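Local coordinates for protein 2-pyrone-4,6-dicarboxylic acid hydrolase, putative (Pseudomonas putida, PDB 2FFI) that probably hydrolyses the lactone ring of 2-pyrone-4,6-dicarboxylate, acting as a lactonase of the amidohydrolase family with a TIM-barrel fold, at residues I201-G206 with G234-H239; E141-V146 with F168-A173; A19-R24 with G57-P62. All coordinates share one frame; numbering follows the deposited sequence.

All three contacts join loops that follow neighbouring strands of the TIM barrel, and each sends a side chain toward the same bound phosphate. Contacts 1 and 3 are buried, whereas contact 2 is only partly so; none is a surface contact. The chemistry differs from one to the next. Contact 1 rests on a salt bridge between side chains, contact 2 on one backbone hydrogen bond and the edges of two flat groups, and contact 3 on a backbone bond, a histidine and an apolar layer. Backbone links tie them together: Leu204 O lies 3.0 Å from Ala173 N between contacts 1 and 2, and Trp237 O lies 2.8 Å from His20 N between contacts 1 and 3.

Contact 1: I201-G206 with G234-H239; sequences IYRLQG and GSDWPH
Arg203 and Asp236 form a salt bridge in which two nitrogens of one guanidinium converge on a single carboxylate oxygen. Arg203 NE donates to Asp236 OD1 at 2.7 Å, meeting the oxygen almost head-on, while Arg203 NH1 reaches the same Asp236 OD1 at 3.0 Å from the syn side by a more bent path. Asp236 OD1 lies in the guanidinium plane, yet the carboxylate itself is turned 62° against it, so the two groups do not face each other as a flat, two-oxygen pair. The arginine chain runs extended from CG to NE, which carries its guanidinium to the other loop. Arg203 NH1 has a second protein partner in the backbone oxygen of Thr240.

Aromatic packing flanks the ion pair. Tyr202 CE2 sits 3.8 Å above one face of the Arg203 guanidinium, displaced toward its rim. With CG lodged between the backbone N and the carbonyl carbon (chi1 52°), the phenol points at the other loop, where Tyr202 OH comes within 3.0 Å of Asp236 OD1. His242 packs on the tyrosine as well.

Backbone turns shape the second loop. His239 N bonds to Asp236 O at 2.8 Å, and the peptide bond between Trp237 and Pro238 is cis.

The contact joins the loops after the adjacent strands 194-199 and 231-234; an aspartate just after the last barrel strand is a hallmark of the amidohydrolase superfamily, and Asp236 sits there as in those relatives. Its two bonds to Arg203, with that to Thr240 O, help to orient the guanidinium. The salt bridge probably offsets the negative charge of Asp236 at the pocket wall, while the long, weak ion pair of Arg203 with the bound phosphate is consistent with a site that accepts an anionic ligand.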
loop_
_atom_site.group_PDB
_atom_site.type_symbol
_atom_site.label_atom_id
_atom_site.label_comp_id
_atom_site.label_asym_id
_atom_site.label_seq_id
_atom_site.Cartn_x
_atom_site.Cartn_y
_atom_site.Cartn_z
ATOM N N ILE A 201 3.256 -8.845 -7.045
ATOM C CA ILE A 201 4.038 -8.916 -8.268
ATOM C C ILE A 201 3.127 -9.458 -9.372
ATOM O O ILE A 201 3.354 -9.195 -10.546
ATOM C CB ILE A 201 5.297 -9.822 -8.146
ATOM C CG1 ILE A 201 4.892 -11.284 -8.287
ATOM C CG2 ILE A 201 6.001 -9.561 -6.834
ATOM C CD1 ILE A 201 6.022 -12.154 -8.805
ATOM N N TYR A 202 2.089 -10.196 -8.992
ATOM C CA TYR A 202 1.178 -10.761 -9.984
ATOM C C TYR A 202 0.391 -9.699 -10.746
ATOM O O TYR A 202 -0.535 -10.021 -11.496
ATOM C CB TYR A 202 0.201 -11.725 -9.333
ATOM C CG TYR A 202 -0.512 -11.143 -8.152
ATOM C CD1 TYR A 202 -0.031 -11.348 -6.860
ATOM C CD2 TYR A 202 -1.678 -10.397 -8.320
ATOM C CE1 TYR A 202 -0.695 -10.830 -5.759
ATOM C CE2 TYR A 202 -2.352 -9.869 -7.225
ATOM C CZ TYR A 202 -1.857 -10.092 -5.943
ATOM O OH TYR A 202 -2.520 -9.594 -4.842
ATOM N N ARG A 203 0.765 -8.435 -10.564
ATOM C CA ARG A 203 0.098 -7.325 -11.240
ATOM C C ARG A 203 0.970 -6.704 -12.329
ATOM O O ARG A 203 0.529 -5.826 -13.065
ATOM C CB ARG A 203 -0.280 -6.252 -10.217
ATOM C CG ARG A 203 -1.415 -6.660 -9.311
ATOM C CD ARG A 203 -1.790 -5.548 -8.354
ATOM N NE ARG A 203 -2.783 -5.979 -7.373
ATOM C CZ ARG A 203 -4.072 -6.173 -7.638
ATOM N NH1 ARG A 203 -4.894 -6.561 -6.669
ATOM N NH2 ARG A 203 -4.542 -5.979 -8.864
ATOM N N LEU A 204 2.207 -7.173 -12.436
ATOM C CA LEU A 204 3.138 -6.641 -13.416
ATOM C C LEU A 204 2.862 -6.940 -14.887
ATOM O O LEU A 204 3.786 -6.926 -15.698
ATOM C CB LEU A 204 4.562 -7.072 -13.050
ATOM C CG LEU A 204 5.230 -6.284 -11.903
ATOM C CD1 LEU A 204 4.236 -5.285 -11.284
ATOM C CD2 LEU A 204 5.769 -7.245 -10.839
ATOM N N GLN A 205 1.598 -7.194 -15.232
ATOM C CA GLN A 205 1.200 -7.459 -16.620
ATOM C C GLN A 205 1.984 -8.559 -17.307
ATOM O O GLN A 205 2.090 -8.579 -18.532
ATOM C CB GLN A 205 1.337 -6.200 -17.480
ATOM C CG GLN A 205 0.039 -5.495 -17.763
ATOM C CD GLN A 205 -0.642 -5.058 -16.495
ATOM O OE1 GLN A 205 -1.492 -5.771 -15.940
ATOM N NE2 GLN A 205 -0.264 -3.876 -16.011
ATOM N N GLY A 206 2.537 -9.475 -16.536
ATOM C CA GLY A 206 3.301 -10.534 -17.159
ATOM C C GLY A 206 2.941 -11.912 -16.663
ATOM O O GLY A 206 1.932 -12.109 -15.967
ATOM N N GLY A 234 4.054 -6.232 1.029
ATOM C CA GLY A 234 2.611 -6.250 1.196
ATOM C C GLY A 234 2.013 -7.537 0.648
ATOM O O GLY A 234 2.570 -8.130 -0.261
ATOM N N SER A 235 0.899 -7.998 1.195
ATOM C CA SER A 235 0.308 -9.216 0.676
ATOM C C SER A 235 -0.693 -8.838 -0.418
ATOM O O SER A 235 -0.859 -9.555 -1.411
ATOM C CB SER A 235 -0.408 -9.982 1.787
ATOM O OG SER A 235 -1.446 -9.205 2.368
ATOM N N ASP A 236 -1.365 -7.709 -0.221
ATOM C CA ASP A 236 -2.354 -7.217 -1.173
ATOM C C ASP A 236 -3.623 -8.052 -1.150
ATOM O O ASP A 236 -4.430 -8.004 -2.077
ATOM C CB ASP A 236 -1.788 -7.209 -2.591
ATOM C CG ASP A 236 -2.620 -6.378 -3.524
ATOM O OD1 ASP A 236 -2.552 -6.593 -4.750
ATOM O OD2 ASP A 236 -3.338 -5.491 -3.018
ATOM N N TRP A 237 -3.773 -8.830 -0.086
ATOM C CA TRP A 237 -4.923 -9.704 0.106
ATOM C C TRP A 237 -6.182 -8.830 0.087
ATOM O O TRP A 237 -6.137 -7.668 0.485
ATOM C CB TRP A 237 -4.787 -10.399 1.465
ATOM C CG TRP A 237 -5.856 -11.406 1.760
ATOM C CD1 TRP A 237 -5.850 -12.724 1.415
ATOM C CD2 TRP A 237 -7.074 -11.182 2.471
ATOM N NE1 TRP A 237 -6.978 -13.333 1.866
ATOM C CE2 TRP A 237 -7.755 -12.415 2.517
ATOM C CE3 TRP A 237 -7.661 -10.059 3.066
ATOM C CZ2 TRP A 237 -9.001 -12.566 3.147
ATOM C CZ3 TRP A 237 -8.903 -10.204 3.694
ATOM C CH2 TRP A 237 -9.560 -11.454 3.724
ATOM N N PRO A 238 -7.325 -9.376 -0.363
ATOM C CA PRO A 238 -7.512 -10.747 -0.833
ATOM C C PRO A 238 -7.071 -10.949 -2.283
ATOM O O PRO A 238 -7.458 -11.925 -2.927
ATOM C CB PRO A 238 -8.996 -10.949 -0.644
ATOM C CG PRO A 238 -9.533 -9.623 -1.034
ATOM C CD PRO A 238 -8.611 -8.652 -0.351
ATOM N N HIS A 239 -6.242 -10.028 -2.771
ATOM C CA HIS A 239 -5.743 -10.071 -4.140
ATOM C C HIS A 239 -6.938 -9.949 -5.090
ATOM O O HIS A 239 -7.406 -10.945 -5.633
ATOM C CB HIS A 239 -5.000 -11.391 -4.399
ATOM C CG HIS A 239 -4.181 -11.862 -3.239
ATOM N ND1 HIS A 239 -4.691 -12.682 -2.255
ATOM C CD2 HIS A 239 -2.906 -11.587 -2.872
ATOM C CE1 HIS A 239 -3.768 -12.888 -1.332
ATOM N NE2 HIS A 239 -2.677 -12.234 -1.683
#

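Contact 2: E141-V146 with F168-A173; sequences ELHRQV and FGRPDA
Val146 N donates to Arg170 O at 3.2 Å, the one hydrogen bond that joins these two loops. The donor stands above the carbonyl plane, 64° out of it, so the bond misses the lone-pair directions and is probably modest in strength.

Beside it the backbones run close together. Val146 CB packs on Pro171 CB at 4.0 Å, the two side chains crossing at about a right angle, and Arg170 CB rests against Arg144 O at 3.4 Å. Gly169 adopts backbone angles at which any CB would jam against the preceding carbonyl oxygen.

The side chains of His143 and Arg170 meet edge to edge. His143 CE1 lies 3.1 Å from Arg170 NE, each near the plane of the other's flat group, and the planes are 28° apart. A bend at chi2 (78°) turns the arginine chain along the imidazole rim. The His143 ring also lies beside the bound phosphate, and His167 packs edge-to-face with it. An alanine in place of His143 is likely to leave the Arg170 side chain without its flat neighbour and freer to turn, and to open a gap beside the phosphate.

The guanidinium of Arg144 makes a salt bridge with Asp148 and a hydrogen bond to Gln116 O. These are the loops after two neighbouring parallel strands of the TIM barrel, 139-142 and 163-165, and they border the phosphate pocket; Leu142, at the end of its strand, packs on helix 149-156, while Pro171 leans on Phe214 of helix 208-225.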
loop_
_atom_site.group_PDB
_atom_site.type_symbol
_atom_site.label_atom_id
_atom_site.label_comp_id
_atom_site.label_asym_id
_atom_site.label_seq_id
_atom_site.Cartn_x
_atom_site.Cartn_y
_atom_site.Cartn_z
ATOM N N GLU A 141 -0.309 7.622 -0.266
ATOM C CA GLU A 141 -0.085 6.406 -1.048
ATOM C C GLU A 141 -0.453 6.581 -2.508
ATOM O O GLU A 141 -1.534 7.068 -2.831
ATOM C CB GLU A 141 -0.893 5.248 -0.473
ATOM C CG GLU A 141 -0.146 3.936 -0.460
ATOM C CD GLU A 141 -1.057 2.772 -0.160
ATOM O OE1 GLU A 141 -2.002 2.952 0.636
ATOM O OE2 GLU A 141 -0.829 1.670 -0.702
ATOM N N LEU A 142 0.450 6.166 -3.384
ATOM C CA LEU A 142 0.222 6.267 -4.816
ATOM C C LEU A 142 0.034 4.892 -5.449
ATOM O O LEU A 142 0.587 3.897 -4.986
ATOM C CB LEU A 142 1.391 6.988 -5.490
ATOM C CG LEU A 142 1.272 8.492 -5.749
ATOM C CD1 LEU A 142 0.171 9.105 -4.918
ATOM C CD2 LEU A 142 2.611 9.142 -5.469
ATOM N N HIS A 143 -0.767 4.850 -6.504
ATOM C CA HIS A 143 -1.028 3.623 -7.216
ATOM C C HIS A 143 -1.348 3.961 -8.671
ATOM O O HIS A 143 -2.471 4.341 -8.987
ATOM C CB HIS A 143 -2.197 2.904 -6.564
ATOM C CG HIS A 143 -2.537 1.603 -7.218
ATOM N ND1 HIS A 143 -1.612 0.854 -7.913
ATOM C CD2 HIS A 143 -3.700 0.911 -7.276
ATOM C CE1 HIS A 143 -2.189 -0.246 -8.372
ATOM N NE2 HIS A 143 -3.456 -0.232 -7.997
ATOM N N ARG A 144 -0.355 3.846 -9.550
ATOM C CA ARG A 144 -0.565 4.145 -10.963
ATOM C C ARG A 144 0.610 3.649 -11.802
ATOM O O ARG A 144 1.646 3.294 -11.246
ATOM C CB ARG A 144 -0.760 5.650 -11.157
ATOM C CG ARG A 144 -1.616 5.995 -12.368
ATOM C CD ARG A 144 -1.861 7.488 -12.469
ATOM N NE ARG A 144 -3.077 7.799 -13.230
ATOM C CZ ARG A 144 -3.228 7.578 -14.530
ATOM N NH1 ARG A 144 -2.240 7.042 -15.240
ATOM N NH2 ARG A 144 -4.370 7.898 -15.116
ATOM N N GLN A 145 0.466 3.622 -13.129
ATOM C CA GLN A 145 1.558 3.132 -13.982
ATOM C C GLN A 145 2.853 3.816 -13.606
ATOM O O GLN A 145 2.850 5.014 -13.349
ATOM C CB GLN A 145 1.321 3.416 -15.468
ATOM C CG GLN A 145 -0.024 3.045 -16.029
ATOM C CD GLN A 145 -0.997 4.174 -15.910
ATOM O OE1 GLN A 145 -1.678 4.322 -14.902
ATOM N NE2 GLN A 145 -1.051 5.002 -16.937
ATOM N N VAL A 146 3.962 3.082 -13.620
ATOM C CA VAL A 146 5.240 3.685 -13.260
ATOM C C VAL A 146 5.502 4.933 -14.078
ATOM O O VAL A 146 6.189 5.843 -13.617
ATOM C CB VAL A 146 6.430 2.743 -13.493
ATOM C CG1 VAL A 146 6.689 2.573 -14.979
ATOM C CG2 VAL A 146 7.658 3.311 -12.818
ATOM N N PHE A 168 5.819 -1.913 -6.503
ATOM C CA PHE A 168 6.996 -1.621 -7.320
ATOM C C PHE A 168 6.805 -0.408 -8.221
ATOM O O PHE A 168 7.665 -0.085 -9.045
ATOM C CB PHE A 168 7.314 -2.827 -8.196
ATOM C CG PHE A 168 7.708 -4.054 -7.427
ATOM C CD1 PHE A 168 9.038 -4.278 -7.090
ATOM C CD2 PHE A 168 6.761 -5.019 -7.089
ATOM C CE1 PHE A 168 9.417 -5.438 -6.443
ATOM C CE2 PHE A 168 7.137 -6.187 -6.436
ATOM C CZ PHE A 168 8.470 -6.399 -6.118
ATOM N N GLY A 169 5.687 0.277 -8.061
ATOM C CA GLY A 169 5.445 1.421 -8.906
ATOM C C GLY A 169 4.602 0.986 -10.085
ATOM O O GLY A 169 4.387 1.755 -11.024
ATOM N N ARG A 170 4.119 -0.253 -10.029
ATOM C CA ARG A 170 3.278 -0.808 -11.078
ATOM C C ARG A 170 3.950 -0.658 -12.441
ATOM O O ARG A 170 3.390 -0.078 -13.364
ATOM C CB ARG A 170 1.931 -0.096 -11.088
ATOM C CG ARG A 170 0.743 -0.962 -11.453
ATOM C CD ARG A 170 0.295 -1.830 -10.287
ATOM N NE ARG A 170 -1.088 -2.280 -10.424
ATOM C CZ ARG A 170 -1.541 -3.025 -11.428
ATOM N NH1 ARG A 170 -2.825 -3.395 -11.471
ATOM N NH2 ARG A 170 -0.707 -3.399 -12.387
ATOM N N PRO A 171 5.182 -1.154 -12.574
ATOM C CA PRO A 171 5.890 -1.058 -13.848
ATOM C C PRO A 171 5.461 -2.246 -14.703
ATOM O O PRO A 171 4.586 -3.023 -14.300
ATOM C CB PRO A 171 7.356 -1.141 -13.422
ATOM C CG PRO A 171 7.293 -2.154 -12.325
ATOM C CD PRO A 171 6.058 -1.723 -11.536
ATOM N N ASP A 172 6.092 -2.391 -15.863
ATOM C CA ASP A 172 5.801 -3.475 -16.805
ATOM C C ASP A 172 6.876 -4.564 -16.694
ATOM O O ASP A 172 7.993 -4.371 -17.172
ATOM C CB ASP A 172 5.808 -2.919 -18.234
ATOM C CG ASP A 172 4.563 -3.290 -19.025
ATOM O OD1 ASP A 172 4.275 -4.502 -19.176
ATOM O OD2 ASP A 172 3.877 -2.354 -19.507
ATOM N N ALA A 173 6.542 -5.703 -16.090
ATOM C CA ALA A 173 7.501 -6.804 -15.928
ATOM C C ALA A 173 8.204 -7.190 -17.228
ATOM O O ALA A 173 9.365 -7.609 -17.215
ATOM C CB ALA A 173 6.805 -8.022 -15.348
#

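Contact 3: A19-R24 with G57-P62; sequences AHVFSR and GVLVQP. With PO4 (phosphate ion), chain C.
His20 reaches over to the second loop with its ring edge-on to Val60 O, and His20 ND1 donates to that oxygen at 2.9 Å from well above the carbonyl plane. Its CG lies beside the backbone N (chi1 -53°), which brings the imidazole alongside Pro62; the two side chains slide past each other in opposite directions, with His20 ND1 3.9 Å from Pro62 CB. The bond at ND1 helps to fix the ring's rotation, and His20 NE2 makes weak hydrogen bonds to phosphate O1 (2.8 Å) and O4 (3.0 Å). Arg110 and His167 also hold this ion, which probably comes from the crystallisation liquor.

His18 and His20 form the His-X-His pattern that, in the amidohydrolase superfamily, follows the first barrel strand; here the loop after strand 15-16 lies against the one after strand 56-57. Val60 N donates almost straight to Ala19 O at 2.6 Å.

Behind the pocket the packing is apolar. Val21 and Leu59 cross at about a right angle, Val21 CG1 touching Leu59 CD2 at 3.6 Å, and Tyr45 of helix 42-51 borders both. Farther along, Phe22 CD2 meets Pro62 CB at 4.2 Å, while Phe64 stands edge-to-face with the phenylalanine ring.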
loop_
_atom_site.group_PDB
_atom_site.type_symbol
_atom_site.label_atom_id
_atom_site.label_comp_id
_atom_site.label_asym_id
_atom_site.label_seq_id
_atom_site.Cartn_x
_atom_site.Cartn_y
_atom_site.Cartn_z
ATOM N N ALA A 19 -3.487 -4.219 2.476
ATOM C CA ALA A 19 -4.446 -5.317 2.479
ATOM C C ALA A 19 -5.861 -4.717 2.556
ATOM O O ALA A 19 -6.035 -3.602 3.040
ATOM C CB ALA A 19 -4.181 -6.231 3.670
ATOM N N HIS A 20 -6.864 -5.458 2.097
ATOM C CA HIS A 20 -8.237 -4.972 2.103
ATOM C C HIS A 20 -9.196 -5.908 2.835
ATOM O O HIS A 20 -8.968 -7.111 2.884
ATOM C CB HIS A 20 -8.732 -4.812 0.658
ATOM C CG HIS A 20 -7.835 -3.990 -0.203
ATOM N ND1 HIS A 20 -7.625 -2.645 0.024
ATOM C CD2 HIS A 20 -7.041 -4.325 -1.247
ATOM C CE1 HIS A 20 -6.733 -2.194 -0.836
ATOM N NE2 HIS A 20 -6.361 -3.193 -1.617
ATOM N N VAL A 21 -10.262 -5.348 3.401
ATOM C CA VAL A 21 -11.288 -6.143 4.061
ATOM C C VAL A 21 -12.630 -5.508 3.707
ATOM O O VAL A 21 -12.720 -4.295 3.541
ATOM C CB VAL A 21 -11.112 -6.226 5.637
ATOM C CG1 VAL A 21 -9.792 -6.884 5.978
ATOM C CG2 VAL A 21 -11.227 -4.839 6.293
ATOM N N PHE A 22 -13.660 -6.335 3.553
ATOM C CA PHE A 22 -15.005 -5.854 3.225
ATOM C C PHE A 22 -15.960 -7.026 3.305
ATOM O O PHE A 22 -15.599 -8.123 2.935
ATOM C CB PHE A 22 -15.026 -5.194 1.827
ATOM C CG PHE A 22 -14.293 -5.970 0.765
ATOM C CD1 PHE A 22 -14.916 -7.007 0.080
ATOM C CD2 PHE A 22 -12.982 -5.644 0.436
ATOM C CE1 PHE A 22 -14.251 -7.702 -0.920
ATOM C CE2 PHE A 22 -12.306 -6.336 -0.565
ATOM C CZ PHE A 22 -12.948 -7.368 -1.245
ATOM N N SER A 23 -17.169 -6.792 3.810
ATOM C CA SER A 23 -18.156 -7.854 3.965
ATOM C C SER A 23 -19.119 -7.985 2.783
ATOM O O SER A 23 -19.647 -6.993 2.287
ATOM C CB SER A 23 -18.952 -7.631 5.251
ATOM O OG SER A 23 -19.855 -8.696 5.479
ATOM N N ARG A 24 -19.333 -9.223 2.339
ATOM C CA ARG A 24 -20.227 -9.518 1.220
ATOM C C ARG A 24 -21.662 -9.140 1.588
ATOM O O ARG A 24 -22.448 -8.714 0.733
ATOM C CB ARG A 24 -20.121 -11.011 0.857
ATOM C CG ARG A 24 -21.142 -11.538 -0.152
ATOM C CD ARG A 24 -20.846 -12.998 -0.514
ATOM N NE ARG A 24 -21.989 -13.695 -1.108
ATOM C CZ ARG A 24 -22.589 -13.351 -2.247
ATOM N NH1 ARG A 24 -22.159 -12.305 -2.937
ATOM N NH2 ARG A 24 -23.624 -14.055 -2.695
ATOM N N GLY A 57 -0.930 -5.772 10.684
ATOM C CA GLY A 57 -1.210 -5.482 9.289
ATOM C C GLY A 57 -1.776 -4.092 9.089
ATOM O O GLY A 57 -2.174 -3.438 10.048
ATOM N N VAL A 58 -1.800 -3.651 7.835
ATOM C CA VAL A 58 -2.304 -2.348 7.445
ATOM C C VAL A 58 -3.513 -2.496 6.521
ATOM O O VAL A 58 -3.401 -3.022 5.409
ATOM C CB VAL A 58 -1.233 -1.565 6.699
ATOM C CG1 VAL A 58 -1.761 -0.197 6.324
ATOM C CG2 VAL A 58 0.005 -1.462 7.562
ATOM N N LEU A 59 -4.673 -2.039 6.976
ATOM C CA LEU A 59 -5.881 -2.118 6.158
ATOM C C LEU A 59 -5.923 -0.921 5.225
ATOM O O LEU A 59 -5.956 0.211 5.660
ATOM C CB LEU A 59 -7.135 -2.102 7.041
ATOM C CG LEU A 59 -7.321 -3.230 8.066
ATOM C CD1 LEU A 59 -8.609 -3.041 8.841
ATOM C CD2 LEU A 59 -7.317 -4.576 7.334
ATOM N N VAL A 60 -5.900 -1.156 3.931
ATOM C CA VAL A 60 -5.982 -0.034 3.030
ATOM C C VAL A 60 -7.412 0.015 2.532
ATOM O O VAL A 60 -8.071 -1.019 2.381
ATOM C CB VAL A 60 -5.000 -0.176 1.855
ATOM C CG1 VAL A 60 -5.271 0.884 0.823
ATOM C CG2 VAL A 60 -3.565 -0.050 2.365
ATOM N N GLN A 61 -7.910 1.222 2.323
ATOM C CA GLN A 61 -9.269 1.390 1.834
ATOM C C GLN A 61 -9.384 0.776 0.433
ATOM O O GLN A 61 -8.570 1.061 -0.450
ATOM C CB GLN A 61 -9.630 2.884 1.791
ATOM C CG GLN A 61 -10.949 3.189 1.104
ATOM C CD GLN A 61 -12.142 2.674 1.874
ATOM O OE1 GLN A 61 -12.041 1.716 2.650
ATOM N NE2 GLN A 61 -13.295 3.301 1.653
ATOM N N PRO A 62 -10.380 -0.101 0.225
ATOM C CA PRO A 62 -10.555 -0.723 -1.091
ATOM C C PRO A 62 -11.224 0.285 -2.044
ATOM O O PRO A 62 -12.204 0.930 -1.674
ATOM C CB PRO A 62 -11.426 -1.942 -0.779
ATOM C CG PRO A 62 -12.233 -1.498 0.390
ATOM C CD PRO A 62 -11.287 -0.689 1.230
HETATM P P PO4 C . -5.071 -2.804 -4.747
HETATM O O1 PO4 C . -5.499 -1.744 -3.800
HETATM O O2 PO4 C . -5.441 -2.420 -6.132
HETATM O O3 PO4 C . -3.601 -2.975 -4.666
HETATM O O4 PO4 C . -5.747 -4.076 -4.392
#